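Local coordinates for protein orotidine 5'-phosphate decarboxylase (Pyrococcus horikoshii, PDB 2CZD) that probably catalyses the decarboxylation of orotidine 5'-monophosphate to UMP, the last step of de novo UMP synthesis, as a homodimeric TIM barrel, at residues 26-31 with 48-53; 66-71 with 93-98; 126-131 with 151-156. One frame throughout, in Å; residues are numbered along the deposited sequence.

Contact 1. Residues 26-31 with 48-53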
loop_
_atom_site.group_PDB
_atom_site.type_symbol
_atom_site.label_atom_id
_atom_site.label_comp_id
_atom_site.label_asym_id
_atom_site.label_seq_id
_atom_site.Cartn_x
_atom_site.Cartn_y
_atom_site.Cartn_z
ATOM N N SER B 26 -10.494 -21.959 4.396
ATOM C CA SER B 26 -11.046 -21.181 5.498
ATOM C C SER B 26 -11.213 -19.703 5.180
ATOM O O SER B 26 -12.060 -19.015 5.787
ATOM C CB SER B 26 -10.164 -21.335 6.730
ATOM O OG SER B 26 -10.097 -22.700 7.099
ATOM N N MET B 27 -10.409 -19.205 4.243
ATOM C CA MET B 27 -10.493 -17.799 3.844
ATOM C C MET B 27 -10.005 -17.614 2.423
ATOM O O MET B 27 -9.260 -18.435 1.903
ATOM C CB MET B 27 -9.626 -16.924 4.755
ATOM C CG MET B 27 -10.022 -16.991 6.216
ATOM S SD MET B 27 -9.150 -15.744 7.155
ATOM C CE MET B 27 -9.308 -16.397 8.848
ATOM N N ILE B 28 -10.426 -16.507 1.815
ATOM C CA ILE B 28 -10.005 -16.129 0.480
ATOM C C ILE B 28 -9.226 -14.839 0.689
ATOM O O ILE B 28 -9.679 -13.944 1.414
ATOM C CB ILE B 28 -11.203 -15.819 -0.427
ATOM C CG1 ILE B 28 -12.047 -17.084 -0.608
ATOM C CG2 ILE B 28 -10.720 -15.279 -1.761
ATOM C CD1 ILE B 28 -13.419 -16.812 -1.218
ATOM N N LYS B 29 -8.050 -14.756 0.089
ATOM C CA LYS B 29 -7.235 -13.545 0.191
ATOM C C LYS B 29 -7.208 -12.839 -1.171
ATOM O O LYS B 29 -6.911 -13.459 -2.207
ATOM C CB LYS B 29 -5.803 -13.900 0.629
ATOM C CG LYS B 29 -4.875 -12.676 0.765
ATOM C CD LYS B 29 -3.517 -13.124 1.300
ATOM C CE LYS B 29 -2.640 -13.768 0.208
ATOM N NZ LYS B 29 -2.250 -12.784 -0.850
ATOM N N VAL B 30 -7.526 -11.551 -1.175
ATOM C CA VAL B 30 -7.526 -10.782 -2.413
ATOM C C VAL B 30 -6.462 -9.690 -2.321
ATOM O O VAL B 30 -6.100 -9.257 -1.227
ATOM C CB VAL B 30 -8.913 -10.153 -2.704
ATOM C CG1 VAL B 30 -9.973 -11.262 -2.811
ATOM C CG2 VAL B 30 -9.283 -9.154 -1.613
ATOM N N ASN B 31 -5.948 -9.254 -3.463
ATOM C CA ASN B 31 -4.911 -8.220 -3.452
ATOM C C ASN B 31 -5.297 -6.971 -4.247
ATOM O O ASN B 31 -6.400 -6.888 -4.777
ATOM C CB ASN B 31 -3.594 -8.801 -3.973
ATOM C CG ASN B 31 -3.710 -9.355 -5.379
ATOM O OD1 ASN B 31 -4.662 -9.074 -6.095
ATOM N ND2 ASN B 31 -2.715 -10.129 -5.789
ATOM N N GLU B 48 -20.926 -12.505 -1.034
ATOM C CA GLU B 48 -22.294 -12.949 -1.289
ATOM C C GLU B 48 -22.352 -14.321 -1.957
ATOM O O GLU B 48 -23.214 -15.147 -1.633
ATOM C CB GLU B 48 -23.020 -11.921 -2.158
ATOM C CG GLU B 48 -23.273 -10.581 -1.464
ATOM C CD GLU B 48 -24.326 -10.676 -0.371
ATOM O OE1 GLU B 48 -25.380 -11.313 -0.608
ATOM O OE2 GLU B 48 -24.103 -10.106 0.718
ATOM N N GLU B 49 -21.430 -14.562 -2.879
ATOM C CA GLU B 49 -21.382 -15.821 -3.624
ATOM C C GLU B 49 -20.844 -17.040 -2.881
ATOM O O GLU B 49 -21.304 -18.155 -3.122
ATOM C CB GLU B 49 -20.550 -15.640 -4.897
ATOM C CG GLU B 49 -21.213 -14.801 -5.971
ATOM C CD GLU B 49 -22.381 -15.517 -6.599
ATOM O OE1 GLU B 49 -22.169 -16.633 -7.128
ATOM O OE2 GLU B 49 -23.508 -14.979 -6.554
ATOM N N THR B 50 -19.888 -16.836 -1.974
ATOM C CA THR B 50 -19.255 -17.948 -1.262
ATOM C C THR B 50 -19.454 -18.040 0.250
ATOM O O THR B 50 -19.309 -19.121 0.823
ATOM C CB THR B 50 -17.732 -17.932 -1.474
ATOM O OG1 THR B 50 -17.159 -16.917 -0.634
ATOM C CG2 THR B 50 -17.390 -17.619 -2.919
ATOM N N GLY B 51 -19.746 -16.922 0.903
ATOM C CA GLY B 51 -19.921 -16.956 2.346
ATOM C C GLY B 51 -18.618 -17.288 3.069
ATOM O O GLY B 51 -18.618 -17.614 4.262
ATOM N N VAL B 52 -17.506 -17.206 2.341
ATOM C CA VAL B 52 -16.183 -17.491 2.905
ATOM C C VAL B 52 -15.548 -16.176 3.373
ATOM O O VAL B 52 -15.707 -15.147 2.711
ATOM C CB VAL B 52 -15.260 -18.132 1.857
ATOM C CG1 VAL B 52 -13.883 -18.368 2.457
ATOM C CG2 VAL B 52 -15.843 -19.484 1.406
ATOM N N GLU B 53 -14.848 -16.209 4.505
ATOM C CA GLU B 53 -14.207 -14.999 5.034
ATOM C C GLU B 53 -13.163 -14.474 4.063
ATOM O O GLU B 53 -12.501 -15.243 3.369
ATOM C CB GLU B 53 -13.572 -15.278 6.398
ATOM C CG GLU B 53 -14.605 -15.272 7.529
ATOM C CD GLU B 53 -14.001 -15.489 8.894
ATOM O OE1 GLU B 53 -14.765 -15.417 9.880
ATOM O OE2 GLU B 53 -12.778 -15.731 8.996
HETATM O O HOH W 1 -14.793 -18.710 5.939
HETATM O O HOH W 2 -12.294 -18.500 8.561
#
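Thr50 OG1 and Ile28 CD1 meet tip to tip at 3.8 Å where strand 27-31 of the TIM barrel faces the turn leading from helix 41-50 into the next parallel strand, 53-60; the contact closes one beta-alpha-beta unit of the barrel. Thr50 OG1 accepts from Val52 N at 3.0 Å, an ST turn, and hydrogen-bonds to Leu46 O one helical turn back. Gly51, with positive phi, lets the chain leave the helix. Val52 then points at the strand: its CG1, anti to the backbone N (chi1 178°), packs on Ile28 CG1 at 3.8 Å, the two side chains at about a right angle, while Ala18 of helix 11-21 touches Ile28 as well. Glu53 brings both backbone and side chain. Its extended side chain runs obliquely past Met27, Glu53 OE2 lying 3.5 Å from Met27 CE and held by Tyr81 OH. Two waters, both donating to Ser26 O, tie in Glu53: one accepts from its backbone N, the other donates to OE2. Lys29, the residue after Ile28 and a substrate-binding position, forms a salt bridge with Asp57. Ile28 N donates to Glu53 O at 2.9 Å, with an N-H...O angle of 164°.

Contact 2. Residues 66-71 with 93-98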
loop_
_atom_site.group_PDB
_atom_site.type_symbol
_atom_site.label_atom_id
_atom_site.label_comp_id
_atom_site.label_asym_id
_atom_site.label_seq_id
_atom_site.Cartn_x
_atom_site.Cartn_y
_atom_site.Cartn_z
ATOM N N THR B 66 -5.614 8.204 5.938
ATOM C CA THR B 66 -5.783 7.549 4.647
ATOM C C THR B 66 -5.961 6.039 4.851
ATOM O O THR B 66 -6.773 5.418 4.170
ATOM C CB THR B 66 -4.612 7.882 3.734
ATOM O OG1 THR B 66 -4.594 9.307 3.550
ATOM C CG2 THR B 66 -4.760 7.194 2.356
ATOM N N ASN B 67 -5.217 5.459 5.799
ATOM C CA ASN B 67 -5.390 4.041 6.105
ATOM C C ASN B 67 -6.838 3.827 6.541
ATOM O O ASN B 67 -7.486 2.859 6.142
ATOM C CB ASN B 67 -4.473 3.621 7.258
ATOM C CG ASN B 67 -3.150 3.063 6.776
ATOM O OD1 ASN B 67 -2.784 3.227 5.611
ATOM N ND2 ASN B 67 -2.423 2.400 7.675
ATOM N N ARG B 68 -7.340 4.747 7.361
ATOM C CA ARG B 68 -8.729 4.654 7.841
ATOM C C ARG B 68 -9.735 4.701 6.686
ATOM O O ARG B 68 -10.661 3.895 6.631
ATOM C CB ARG B 68 -9.011 5.797 8.812
ATOM C CG ARG B 68 -10.470 5.923 9.245
ATOM C CD ARG B 68 -10.619 7.143 10.149
ATOM N NE ARG B 68 -9.898 6.939 11.405
ATOM C CZ ARG B 68 -8.838 7.647 11.787
ATOM N NH1 ARG B 68 -8.370 8.626 11.017
ATOM N NH2 ARG B 68 -8.232 7.364 12.931
ATOM N N LEU B 69 -9.559 5.650 5.773
ATOM C CA LEU B 69 -10.459 5.754 4.630
ATOM C C LEU B 69 -10.438 4.491 3.768
ATOM O O LEU B 69 -11.483 4.016 3.307
ATOM C CB LEU B 69 -10.078 6.962 3.779
ATOM C CG LEU B 69 -10.314 8.327 4.400
ATOM C CD1 LEU B 69 -9.683 9.371 3.529
ATOM C CD2 LEU B 69 -11.823 8.582 4.538
ATOM N N ILE B 70 -9.246 3.950 3.536
ATOM C CA ILE B 70 -9.149 2.743 2.737
ATOM C C ILE B 70 -9.839 1.578 3.465
ATOM O O ILE B 70 -10.592 0.806 2.857
ATOM C CB ILE B 70 -7.679 2.380 2.468
ATOM C CG1 ILE B 70 -7.031 3.470 1.600
ATOM C CG2 ILE B 70 -7.589 1.012 1.806
ATOM C CD1 ILE B 70 -5.513 3.303 1.500
ATOM N N ALA B 71 -9.575 1.450 4.763
ATOM C CA ALA B 71 -10.164 0.375 5.573
ATOM C C ALA B 71 -11.696 0.468 5.592
ATOM O O ALA B 71 -12.398 -0.540 5.467
ATOM C CB ALA B 71 -9.623 0.455 7.002
ATOM N N VAL B 93 -1.530 1.601 12.181
ATOM C CA VAL B 93 -2.097 0.267 12.388
ATOM C C VAL B 93 -3.444 0.404 13.095
ATOM O O VAL B 93 -4.451 -0.182 12.656
ATOM C CB VAL B 93 -1.191 -0.595 13.280
ATOM C CG1 VAL B 93 -1.873 -1.928 13.561
ATOM C CG2 VAL B 93 0.148 -0.848 12.584
ATOM N N MET B 94 -3.484 1.203 14.169
ATOM C CA MET B 94 -4.731 1.324 14.912
ATOM C C MET B 94 -5.854 1.996 14.134
ATOM O O MET B 94 -7.038 1.732 14.392
ATOM C CB MET B 94 -4.489 2.033 16.253
ATOM C CG MET B 94 -3.708 1.196 17.263
ATOM S SD MET B 94 -4.446 -0.424 17.609
ATOM C CE MET B 94 -5.936 0.035 18.375
ATOM N N ALA B 95 -5.504 2.819 13.147
ATOM C CA ALA B 95 -6.553 3.454 12.338
ATOM C C ALA B 95 -7.345 2.409 11.549
ATOM O O ALA B 95 -8.530 2.615 11.236
ATOM C CB ALA B 95 -5.965 4.490 11.399
ATOM N N VAL B 96 -6.691 1.293 11.228
ATOM C CA VAL B 96 -7.348 0.208 10.519
ATOM C C VAL B 96 -8.055 -0.707 11.522
ATOM O O VAL B 96 -9.200 -1.082 11.298
ATOM C CB VAL B 96 -6.325 -0.637 9.713
ATOM C CG1 VAL B 96 -7.038 -1.726 8.924
ATOM C CG2 VAL B 96 -5.541 0.276 8.759
ATOM N N LYS B 97 -7.383 -1.069 12.614
ATOM C CA LYS B 97 -7.972 -1.973 13.618
ATOM C C LYS B 97 -9.283 -1.407 14.207
ATOM O O LYS B 97 -10.177 -2.142 14.607
ATOM C CB LYS B 97 -6.969 -2.226 14.747
ATOM C CG LYS B 97 -7.355 -3.380 15.650
ATOM C CD LYS B 97 -6.274 -3.603 16.666
ATOM C CE LYS B 97 -6.443 -4.935 17.403
ATOM N NZ LYS B 97 -7.765 -5.055 18.074
ATOM N N GLU B 98 -9.383 -0.094 14.248
ATOM C CA GLU B 98 -10.589 0.545 14.746
ATOM C C GLU B 98 -11.812 0.104 13.948
ATOM O O GLU B 98 -12.903 -0.003 14.508
ATOM C CB GLU B 98 -10.433 2.058 14.634
ATOM C CG GLU B 98 -11.639 2.890 15.004
ATOM C CD GLU B 98 -11.341 4.377 14.843
ATOM O OE1 GLU B 98 -10.510 4.892 15.617
ATOM O OE2 GLU B 98 -11.915 5.031 13.940
#
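Val96 fits between Asn67 and Ala71, two residues one turn apart on the facing helix, and forms the tight half of this helix-helix contact in the outer layer of the TIM barrel. The segments 66-71 and 93-97 run nearly parallel, their axes 8.0 Å apart at an angle of 25°, as neighbouring helices of such a barrel do; helix 64-76 also carries Thr66, a substrate-binding position. The two methyls of Val96 divide the work: CG2 lies 3.8 Å from Asn67 CB and also touches the amide, whereas CG1, anti to the backbone N (chi1 -177°), meets Ala71 CB at 3.9 Å. The Asn67 amide is itself fixed at both ends, OD1 accepting from Asp62 N and ND2 donating to Ser92 O, so a buried polar group is satisfied beside an apolar patch. At the small Ala95 the backbones come closest, its CA 5.1 Å from Arg68 CA. Toward solvent the fit is looser. Ala95 CB sits off-centre over one face of the Arg68 guanidinium, and Glu98 OE2 lies at the edge, 3.8 Å from Arg68 NE, a long salt bridge with the two planes 28° apart. Inward, Val96 rests on Leu60, Val82 and Val84 of strands 53-60 and 81-85 and on Ile102 of strand 101-105, while Ile70 packs against Trp32 of the second subunit.

Contact 3. Residues 126-131 with 151-156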
loop_
_atom_site.group_PDB
_atom_site.type_symbol
_atom_site.label_atom_id
_atom_site.label_comp_id
_atom_site.label_asym_id
_atom_site.label_seq_id
_atom_site.Cartn_x
_atom_site.Cartn_y
_atom_site.Cartn_z
ATOM N N GLU B 126 7.306 -7.355 18.720
ATOM C CA GLU B 126 6.959 -6.706 19.978
ATOM C C GLU B 126 5.778 -5.768 19.744
ATOM O O GLU B 126 4.883 -5.685 20.582
ATOM C CB GLU B 126 8.149 -5.908 20.528
ATOM C CG GLU B 126 9.348 -6.780 20.862
ATOM C CD GLU B 126 10.558 -5.975 21.284
ATOM O OE1 GLU B 126 10.731 -4.845 20.782
ATOM O OE2 GLU B 126 11.350 -6.488 22.110
ATOM N N VAL B 127 5.761 -5.043 18.625
ATOM C CA VAL B 127 4.616 -4.159 18.371
ATOM C C VAL B 127 3.349 -5.003 18.205
ATOM O O VAL B 127 2.300 -4.659 18.739
ATOM C CB VAL B 127 4.807 -3.280 17.097
ATOM C CG1 VAL B 127 3.581 -2.413 16.881
ATOM C CG2 VAL B 127 6.058 -2.416 17.208
ATOM N N ALA B 128 3.432 -6.100 17.454
ATOM C CA ALA B 128 2.267 -6.972 17.296
ATOM C C ALA B 128 1.820 -7.509 18.678
ATOM O O ALA B 128 0.638 -7.640 18.948
ATOM C CB ALA B 128 2.599 -8.135 16.356
ATOM N N ASN B 129 2.765 -7.820 19.558
ATOM C CA ASN B 129 2.370 -8.315 20.874
ATOM C C ASN B 129 1.583 -7.257 21.653
ATOM O O ASN B 129 0.682 -7.589 22.424
ATOM C CB ASN B 129 3.605 -8.751 21.656
ATOM C CG ASN B 129 4.178 -10.047 21.141
ATOM O OD1 ASN B 129 3.508 -10.782 20.404
ATOM N ND2 ASN B 129 5.406 -10.347 21.538
ATOM N N GLU B 130 1.909 -5.986 21.438
ATOM C CA GLU B 130 1.226 -4.896 22.126
ATOM C C GLU B 130 -0.169 -4.705 21.549
ATOM O O GLU B 130 -1.159 -4.591 22.281
ATOM C CB GLU B 130 1.989 -3.575 21.943
ATOM C CG GLU B 130 3.335 -3.448 22.647
ATOM C CD GLU B 130 3.994 -2.077 22.402
ATOM O OE1 GLU B 130 5.143 -1.885 22.851
ATOM O OE2 GLU B 130 3.371 -1.186 21.764
ATOM N N ILE B 131 -0.246 -4.684 20.222
ATOM C CA ILE B 131 -1.505 -4.438 19.540
ATOM C C ILE B 131 -2.481 -5.610 19.530
ATOM O O ILE B 131 -3.698 -5.410 19.545
ATOM C CB ILE B 131 -1.222 -3.950 18.095
ATOM C CG1 ILE B 131 -0.691 -2.507 18.155
ATOM C CG2 ILE B 131 -2.491 -4.014 17.232
ATOM C CD1 ILE B 131 -0.290 -1.927 16.822
ATOM N N ASP B 151 7.862 -18.381 18.578
ATOM C CA ASP B 151 8.527 -18.339 19.878
ATOM C C ASP B 151 8.571 -16.935 20.482
ATOM O O ASP B 151 8.824 -16.790 21.680
ATOM C CB ASP B 151 9.969 -18.850 19.772
ATOM C CG ASP B 151 10.056 -20.331 19.442
ATOM O OD1 ASP B 151 9.060 -21.055 19.644
ATOM O OD2 ASP B 151 11.141 -20.768 18.992
ATOM N N ARG B 152 8.341 -15.907 19.662
ATOM C CA ARG B 152 8.398 -14.529 20.142
ATOM C C ARG B 152 7.039 -13.850 20.195
ATOM O O ARG B 152 6.884 -12.807 20.837
ATOM C CB ARG B 152 9.337 -13.724 19.237
ATOM C CG ARG B 152 10.772 -14.170 19.377
ATOM C CD ARG B 152 11.656 -13.725 18.236
ATOM N NE ARG B 152 13.031 -14.111 18.544
ATOM C CZ ARG B 152 13.488 -15.363 18.548
ATOM N NH1 ARG B 152 14.757 -15.601 18.870
ATOM N NH2 ARG B 152 12.702 -16.383 18.202
ATOM N N LEU B 153 6.064 -14.462 19.534
ATOM C CA LEU B 153 4.719 -13.913 19.420
ATOM C C LEU B 153 3.759 -14.346 20.518
ATOM O O LEU B 153 3.682 -15.529 20.862
ATOM C CB LEU B 153 4.134 -14.297 18.050
ATOM C CG LEU B 153 2.809 -13.664 17.590
ATOM C CD1 LEU B 153 3.008 -12.181 17.256
ATOM C CD2 LEU B 153 2.335 -14.393 16.324
ATOM N N LYS B 154 3.018 -13.381 21.066
ATOM C CA LYS B 154 2.054 -13.684 22.125
ATOM C C LYS B 154 1.006 -14.716 21.678
ATOM O O LYS B 154 0.500 -14.687 20.547
ATOM C CB LYS B 154 1.345 -12.396 22.562
ATOM C CG LYS B 154 0.525 -12.520 23.834
ATOM C CD LYS B 154 -0.357 -11.289 24.012
ATOM C CE LYS B 154 0.459 -10.033 24.122
ATOM N NZ LYS B 154 1.139 -9.935 25.438
ATOM N N GLU B 155 0.675 -15.640 22.576
ATOM C CA GLU B 155 -0.329 -16.641 22.253
ATOM C C GLU B 155 -1.633 -15.889 22.025
ATOM O O GLU B 155 -1.882 -14.831 22.620
ATOM C CB GLU B 155 -0.487 -17.642 23.402
ATOM C CG GLU B 155 -0.881 -16.992 24.718
ATOM C CD GLU B 155 0.301 -16.621 25.599
ATOM O OE1 GLU B 155 1.410 -16.335 25.086
ATOM O OE2 GLU B 155 0.116 -16.606 26.837
ATOM N N GLY B 156 -2.472 -16.435 21.168
ATOM C CA GLY B 156 -3.702 -15.749 20.867
ATOM C C GLY B 156 -3.569 -15.071 19.522
ATOM O O GLY B 156 -4.578 -14.824 18.874
#
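Asn129 turns the end of its side chain against the loop 151-156 and binds its backbone with both halves of the amide. Asn129 ND2 donates to Arg152 O at 3.0 Å; this bond is nearly straight (172°), and the acceptor lies in the plane of the amide. Asn129 OD1 accepts from Lys154 N at 2.7 Å, but here the donor stands 46° out of the carbonyl plane. One side chain thus spans Leu153 and fixes the loop on both flanks of it, joining helix 121-131 to the connection between helix 144-150 and strand 158-161 of the TIM barrel. With Leu153 CG anti to the backbone N (chi1 -171°), the branch swings CD1 to the helix: Leu153 CD1 makes the apolar contact with Ala128 CB at 4.2 Å and also lies by Asn129 OD1. Lys154 crosses Asn129 at a slant, its CB beside OD1; bends at chi3 and chi4 bring Lys154 CE to 3.0 Å from Asn129 O. Arg152 offers its carbonyl here, since its guanidinium turns away to Tyr148, making a hydrogen bond to the backbone O and a cation-pi contact. Underneath, Ala128 and Leu153 both rest on Val136 of strand 135-137, and Ala128 also on Met104 of strand 101-105.

All three contacts belong to one eight-stranded TIM barrel, but at different depths. The centre of contact 1, which involves a barrel strand, lies about 11 Å from that of the chain, and the contact is buried; those of contacts 2 and 3 lie about 17 Å out, contact 2 mostly buried with an exposed edge at Glu98, contact 3 partly buried. Their chemistry differs too: contact 1 combines a backbone bond and aliphatic packing with two bridging waters beside Glu53, contact 2 is apolar helix packing edged by a long ion pair, and contact 3 ties helix to loop through a side-chain amide. Contacts 2 and 3 touch, Ile131 packing on Val93, Met94 and Lys97, whereas contact 1 touches neither.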